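Penicillin-binding protein 2B (Streptococcus pneumoniae, PDB 2WAD) probably cross-links the peptides of neighbouring glycan strands as a peptidoglycan transpeptidase of the pneumococcal elongasome, and binds penicillin. Local coordinates at residues P412-G417 and Q461-V466; Q406-Q411 and N445-Q450. All coordinates share one frame; numbering follows the deposited sequence.

Interaction 1: residues P412-G417 and Q461-V466; sequences PIVFQG and QPNMFV. Unlike the reference sequence in segment 412-417: Pro412 (reference Ser).
Gln416 lies over one face of the Phe465 ring, its CG 3.3 Å from the ring centroid and only 7° off the ring normal, a CH-pi contact almost exactly above the centre. CG stands anti to the carbonyl carbon and the chain then bends at chi2 (-63°), which folds the carboxamide back over the same ring, the two planes 25° apart. The bend also delivers NE2 to Asn463 O at 2.7 Å, in a nearly straight bond that keeps the acceptor in the amide plane and so fixes the rotation of the amide. The backbone of Gln416 is gripped as well: its N donates to Met464 O at 3.0 Å.

Asn463, at the third position of the type II turn 461-464, donates its N to Val414 O at 2.8 Å, somewhat bent. Its side chain runs alongside that of Val414, OD1 lying 3.6 Å from Val414 CG1. The CB of Phe415 leads away from the 461-466 segment, yet CD1 still meets it. Met464 CG sits at the edge of the ring near its plane, with the sulfur also edge-on in a Met-aromatic contact, while Val466 CG2 approaches CD1 obliquely to 3.5 Å.

Two loops of the transpeptidase domain are thus joined, one following strand 408-410 and the other following helix 445-455. The amide-ring stack lies at the surface; beneath it Met464 and Val466 settle on Leu453 of helix 445-455, and Phe509 of helix 509-515 meets Phe415 edge-to-face.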
loop_
_atom_site.group_PDB
_atom_site.type_symbol
_atom_site.label_atom_id
_atom_site.label_comp_id
_atom_site.label_asym_id
_atom_site.label_seq_id
_atom_site.Cartn_x
_atom_site.Cartn_y
_atom_site.Cartn_z
ATOM N N PRO A 412 21.322 3.663 -37.870
ATOM C CA PRO A 412 21.517 2.473 -37.043
ATOM C C PRO A 412 22.775 2.690 -36.205
ATOM O O PRO A 412 23.684 3.363 -36.661
ATOM C CB PRO A 412 21.748 1.338 -38.049
ATOM C CG PRO A 412 21.385 1.897 -39.419
ATOM C CD PRO A 412 21.440 3.397 -39.316
ATOM N N ILE A 413 22.833 2.130 -35.002
ATOM C CA ILE A 413 23.957 2.365 -34.126
ATOM C C ILE A 413 24.713 1.059 -34.098
ATOM O O ILE A 413 24.150 0.033 -33.747
ATOM C CB ILE A 413 23.522 2.683 -32.685
ATOM C CG1 ILE A 413 22.625 3.927 -32.616
ATOM C CG2 ILE A 413 24.722 2.679 -31.744
ATOM C CD1 ILE A 413 23.108 5.126 -33.382
ATOM N N VAL A 414 25.977 1.099 -34.500
ATOM C CA VAL A 414 26.765 -0.118 -34.659
ATOM C C VAL A 414 28.040 -0.060 -33.823
ATOM O O VAL A 414 28.959 0.697 -34.145
ATOM C CB VAL A 414 27.133 -0.370 -36.154
ATOM C CG1 VAL A 414 27.820 -1.729 -36.278
ATOM C CG2 VAL A 414 25.875 -0.360 -37.016
ATOM N N PHE A 415 28.074 -0.836 -32.748
ATOM C CA PHE A 415 29.235 -0.910 -31.867
ATOM C C PHE A 415 29.837 -2.298 -32.079
ATOM O O PHE A 415 29.078 -3.252 -32.264
ATOM C CB PHE A 415 28.803 -0.874 -30.385
ATOM C CG PHE A 415 28.048 0.364 -29.959
ATOM C CD1 PHE A 415 28.628 1.627 -30.026
ATOM C CD2 PHE A 415 26.764 0.247 -29.436
ATOM C CE1 PHE A 415 27.935 2.770 -29.615
ATOM C CE2 PHE A 415 26.066 1.372 -29.009
ATOM C CZ PHE A 415 26.647 2.639 -29.081
ATOM N N GLN A 416 31.167 -2.413 -32.007
ATOM C CA GLN A 416 31.843 -3.714 -31.940
ATOM C C GLN A 416 31.255 -4.554 -30.814
ATOM O O GLN A 416 31.102 -4.077 -29.693
ATOM C CB GLN A 416 33.352 -3.567 -31.673
ATOM C CG GLN A 416 34.093 -2.789 -32.748
ATOM C CD GLN A 416 34.030 -3.477 -34.099
ATOM O OE1 GLN A 416 33.987 -4.707 -34.159
ATOM N NE2 GLN A 416 34.025 -2.694 -35.189
ATOM N N GLY A 417 30.933 -5.806 -31.100
ATOM C CA GLY A 417 30.483 -6.699 -30.051
ATOM C C GLY A 417 28.980 -6.767 -29.823
ATOM O O GLY A 417 28.544 -7.519 -28.954
ATOM N N GLN A 461 30.816 6.891 -33.575
ATOM C CA GLN A 461 31.265 6.639 -34.942
ATOM C C GLN A 461 30.979 5.170 -35.226
ATOM O O GLN A 461 31.237 4.319 -34.374
ATOM C CB GLN A 461 32.774 6.882 -35.125
ATOM C CG GLN A 461 33.325 8.216 -34.633
ATOM C CD GLN A 461 32.826 9.396 -35.452
ATOM O OE1 GLN A 461 32.479 9.245 -36.625
ATOM N NE2 GLN A 461 32.783 10.579 -34.836
ATOM N N PRO A 462 30.457 4.869 -36.423
ATOM C CA PRO A 462 30.128 3.493 -36.768
ATOM C C PRO A 462 31.304 2.550 -36.507
ATOM O O PRO A 462 32.451 2.927 -36.751
ATOM C CB PRO A 462 29.810 3.564 -38.271
ATOM C CG PRO A 462 29.402 4.978 -38.530
ATOM C CD PRO A 462 30.229 5.809 -37.543
ATOM N N ASN A 463 31.016 1.356 -35.990
ATOM C CA ASN A 463 31.990 0.280 -35.873
ATOM C C ASN A 463 33.057 0.583 -34.821
ATOM O O ASN A 463 34.098 -0.070 -34.769
ATOM C CB ASN A 463 32.660 -0.029 -37.230
ATOM C CG ASN A 463 31.672 -0.080 -38.396
ATOM O OD1 ASN A 463 30.519 -0.491 -38.255
ATOM N ND2 ASN A 463 32.123 0.366 -39.554
ATOM N N MET A 464 32.811 1.578 -33.981
ATOM C CA MET A 464 33.722 1.872 -32.883
ATOM C C MET A 464 33.773 0.738 -31.851
ATOM O O MET A 464 32.758 0.072 -31.601
ATOM C CB MET A 464 33.297 3.177 -32.204
ATOM C CG MET A 464 31.906 3.093 -31.541
ATOM S SD MET A 464 31.398 4.642 -30.753
ATOM C CE MET A 464 32.877 5.126 -29.852
ATOM N N PHE A 465 34.966 0.522 -31.293
ATOM C CA PHE A 465 35.192 -0.337 -30.127
ATOM C C PHE A 465 34.933 0.583 -28.930
ATOM O O PHE A 465 35.525 1.669 -28.819
ATOM C CB PHE A 465 36.648 -0.847 -30.054
ATOM C CG PHE A 465 36.958 -2.004 -30.980
ATOM C CD1 PHE A 465 36.687 -3.306 -30.597
ATOM C CD2 PHE A 465 37.523 -1.785 -32.234
ATOM C CE1 PHE A 465 36.941 -4.364 -31.447
ATOM C CE2 PHE A 465 37.783 -2.833 -33.094
ATOM C CZ PHE A 465 37.508 -4.122 -32.696
ATOM N N VAL A 466 34.027 0.185 -28.044
ATOM C CA VAL A 466 33.696 1.069 -26.932
ATOM C C VAL A 466 34.533 0.823 -25.676
ATOM O O VAL A 466 34.620 -0.304 -25.182
ATOM C CB VAL A 466 32.176 1.125 -26.621
ATOM C CG1 VAL A 466 31.905 2.196 -25.568
ATOM C CG2 VAL A 466 31.374 1.449 -27.880
HETATM O O HOH W 1 32.418 -1.678 -28.288
#

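Interaction 2: residues Q406-Q411 and N445-Q450. Unlike the reference sequence in segment 445-450: Ala446 (reference Thr), Val448 (reference Met).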
loop_
_atom_site.group_PDB
_atom_site.type_symbol
_atom_site.label_atom_id
_atom_site.label_comp_id
_atom_site.label_asym_id
_atom_site.label_seq_id
_atom_site.Cartn_x
_atom_site.Cartn_y
_atom_site.Cartn_z
ATOM N N GLN A 406 18.852 19.956 -29.616
ATOM C CA GLN A 406 19.974 19.585 -30.489
ATOM C C GLN A 406 19.670 18.521 -31.549
ATOM O O GLN A 406 18.956 17.544 -31.278
ATOM C CB GLN A 406 21.185 19.161 -29.640
ATOM C CG GLN A 406 22.454 18.840 -30.425
ATOM C CD GLN A 406 23.655 18.589 -29.515
ATOM O OE1 GLN A 406 23.720 19.114 -28.402
ATOM N NE2 GLN A 406 24.609 17.788 -29.982
ATOM N N THR A 407 20.236 18.718 -32.744
ATOM C CA THR A 407 20.074 17.796 -33.861
ATOM C C THR A 407 21.140 16.714 -33.863
ATOM O O THR A 407 22.313 16.986 -33.684
ATOM C CB THR A 407 20.108 18.508 -35.235
ATOM O OG1 THR A 407 18.950 19.343 -35.371
ATOM C CG2 THR A 407 20.126 17.475 -36.385
ATOM N N LEU A 408 20.718 15.471 -34.051
ATOM C CA LEU A 408 21.644 14.371 -34.188
ATOM C C LEU A 408 21.209 13.640 -35.456
ATOM O O LEU A 408 20.147 13.925 -36.014
ATOM C CB LEU A 408 21.578 13.432 -32.970
ATOM C CG LEU A 408 22.005 13.890 -31.566
ATOM C CD1 LEU A 408 21.863 12.773 -30.512
ATOM C CD2 LEU A 408 23.414 14.391 -31.543
ATOM N N THR A 409 22.026 12.702 -35.914
ATOM C CA THR A 409 21.645 11.880 -37.046
ATOM C C THR A 409 20.978 10.615 -36.510
ATOM O O THR A 409 21.560 9.858 -35.723
ATOM C CB THR A 409 22.879 11.497 -37.896
ATOM O OG1 THR A 409 23.544 12.696 -38.307
ATOM C CG2 THR A 409 22.487 10.675 -39.133
ATOM N N ASP A 410 19.751 10.393 -36.959
ATOM C CA ASP A 410 19.114 9.100 -36.783
ATOM C C ASP A 410 19.735 8.154 -37.811
ATOM O O ASP A 410 19.621 8.380 -39.018
ATOM C CB ASP A 410 17.605 9.230 -36.997
ATOM C CG ASP A 410 16.849 8.022 -36.506
ATOM O OD1 ASP A 410 17.105 6.893 -36.981
ATOM O OD2 ASP A 410 15.997 8.208 -35.613
ATOM N N GLN A 411 20.403 7.118 -37.309
ATOM C CA GLN A 411 21.081 6.093 -38.108
ATOM C C GLN A 411 21.131 4.834 -37.244
ATOM O O GLN A 411 20.989 4.916 -36.015
ATOM C CB GLN A 411 22.515 6.549 -38.427
ATOM C CG GLN A 411 23.260 6.979 -37.158
ATOM C CD GLN A 411 24.578 7.681 -37.429
ATOM O OE1 GLN A 411 25.314 7.285 -38.326
ATOM N NE2 GLN A 411 24.877 8.730 -36.658
ATOM N N ASN A 445 15.272 5.456 -31.276
ATOM C CA ASN A 445 16.342 4.871 -30.465
ATOM C C ASN A 445 17.724 5.490 -30.745
ATOM O O ASN A 445 18.556 5.544 -29.842
ATOM C CB ASN A 445 16.427 3.352 -30.641
ATOM C CG ASN A 445 15.333 2.589 -29.901
ATOM O OD1 ASN A 445 14.718 3.071 -28.940
ATOM N ND2 ASN A 445 15.113 1.353 -30.332
ATOM N N ALA A 446 17.979 5.945 -31.972
ATOM C CA ALA A 446 19.295 6.500 -32.319
ATOM C C ALA A 446 19.632 7.701 -31.446
ATOM O O ALA A 446 20.793 7.891 -31.058
ATOM C CB ALA A 446 19.378 6.908 -33.784
ATOM N N TYR A 447 18.625 8.523 -31.172
ATOM C CA TYR A 447 18.874 9.765 -30.421
ATOM C C TYR A 447 19.315 9.470 -28.971
ATOM O O TYR A 447 20.251 10.116 -28.459
ATOM C CB TYR A 447 17.628 10.660 -30.432
ATOM C CG TYR A 447 17.888 12.105 -30.031
ATOM C CD1 TYR A 447 18.225 13.050 -30.985
ATOM C CD2 TYR A 447 17.823 12.514 -28.700
ATOM C CE1 TYR A 447 18.483 14.368 -30.637
ATOM C CE2 TYR A 447 18.095 13.831 -28.336
ATOM C CZ TYR A 447 18.419 14.743 -29.316
ATOM O OH TYR A 447 18.692 16.051 -29.000
ATOM N N VAL A 448 18.659 8.495 -28.325
ATOM C CA VAL A 448 18.887 8.219 -26.917
ATOM C C VAL A 448 20.103 7.327 -26.686
ATOM O O VAL A 448 20.712 7.390 -25.629
ATOM C CB VAL A 448 17.664 7.601 -26.189
ATOM C CG1 VAL A 448 16.560 8.648 -25.974
ATOM C CG2 VAL A 448 17.148 6.354 -26.897
ATOM N N VAL A 449 20.420 6.471 -27.649
ATOM C CA VAL A 449 21.617 5.652 -27.596
ATOM C C VAL A 449 22.881 6.513 -27.792
ATOM O O VAL A 449 23.872 6.352 -27.079
ATOM C CB VAL A 449 21.553 4.496 -28.617
ATOM C CG1 VAL A 449 22.902 3.819 -28.721
ATOM C CG2 VAL A 449 20.526 3.454 -28.173
ATOM N N GLN A 450 22.849 7.440 -28.738
ATOM C CA GLN A 450 23.917 8.428 -28.882
ATOM C C GLN A 450 24.040 9.324 -27.652
ATOM O O GLN A 450 25.131 9.563 -27.179
ATOM C CB GLN A 450 23.722 9.265 -30.155
ATOM C CG GLN A 450 24.083 8.519 -31.427
ATOM C CD GLN A 450 23.796 9.312 -32.698
ATOM O OE1 GLN A 450 24.723 9.789 -33.357
ATOM N NE2 GLN A 450 22.517 9.424 -33.073
HETATM O O HOH W 2 24.574 12.072 -34.753
#
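Leu408 and Tyr447 cross at about a right angle, with the CD1 methyl of the leucine over one face of the ring, displaced toward its rim and 3.9 Å from the centroid. CG comes against the same side of the ring, 3.7 Å from CE1. The tyrosine reaches out from its helix because CG is anti to the backbone N (chi1 -164°), which carries the hydroxyl to the carbonyl of Gln406; OH donates to Gln406 O at 2.7 Å, and this oxygen lies near the ring plane. The ring is therefore covered on a face and tethered at its end.

Gln450 extends from the next turn of the helix, and its NE2 is shared between two carbonyls. One bond goes across to Thr409 O at 2.9 Å; the other returns to Ala446 O, where NE2 comes from above the carbonyl plane and the helical N-H of Gln450 from the opposite face. OE1 takes a bond from a water that in turn accepts from Thr409 N. Both ends of the amide are thus tied to Thr409, one directly and one through solvent. The Gln411 amide stands nearly perpendicular to that of Gln450, while the Ala446 methyl packs 3.4 Å from Gln411 O and against Asp410.

Asp410 OD2 is held by Tyr425 and Ser444. Strand 408-410 pairs antiparallel with strand 432-434, and Tyr447 also packs on Ile434 of that strand, on helix 436-442 and on Ile393 of helix 389-398. Asn445, at the start of the segment and bonded to Lys389, fits the (S/Y)xN motif of penicillin-binding transpeptidases, which places this contact beside the probable catalytic cleft.

The segments of the two contacts alternate along the chain: 406-411 runs straight into 412-417, and helix 445-455 leads on to the loop holding 461-466. Interaction 2, partly buried, sets a strand edge on a helix near the active site; interaction 1 is a surface contact of two loops, away from the annotated sites. Both combine an aromatic ring with a glutamine amide, but in interaction 1 one glutamine both stacks on the ring and bonds a carbonyl, whereas in interaction 2 a tyrosine hydroxyl and a glutamine amide take separate carbonyls. They meet through Ile413 and Phe415, which pack on Val449 (Ile413 CG2 to Val449 CG1, 3.7 Å), and through Ile413 CD1, which reaches Gln450 and Ala446.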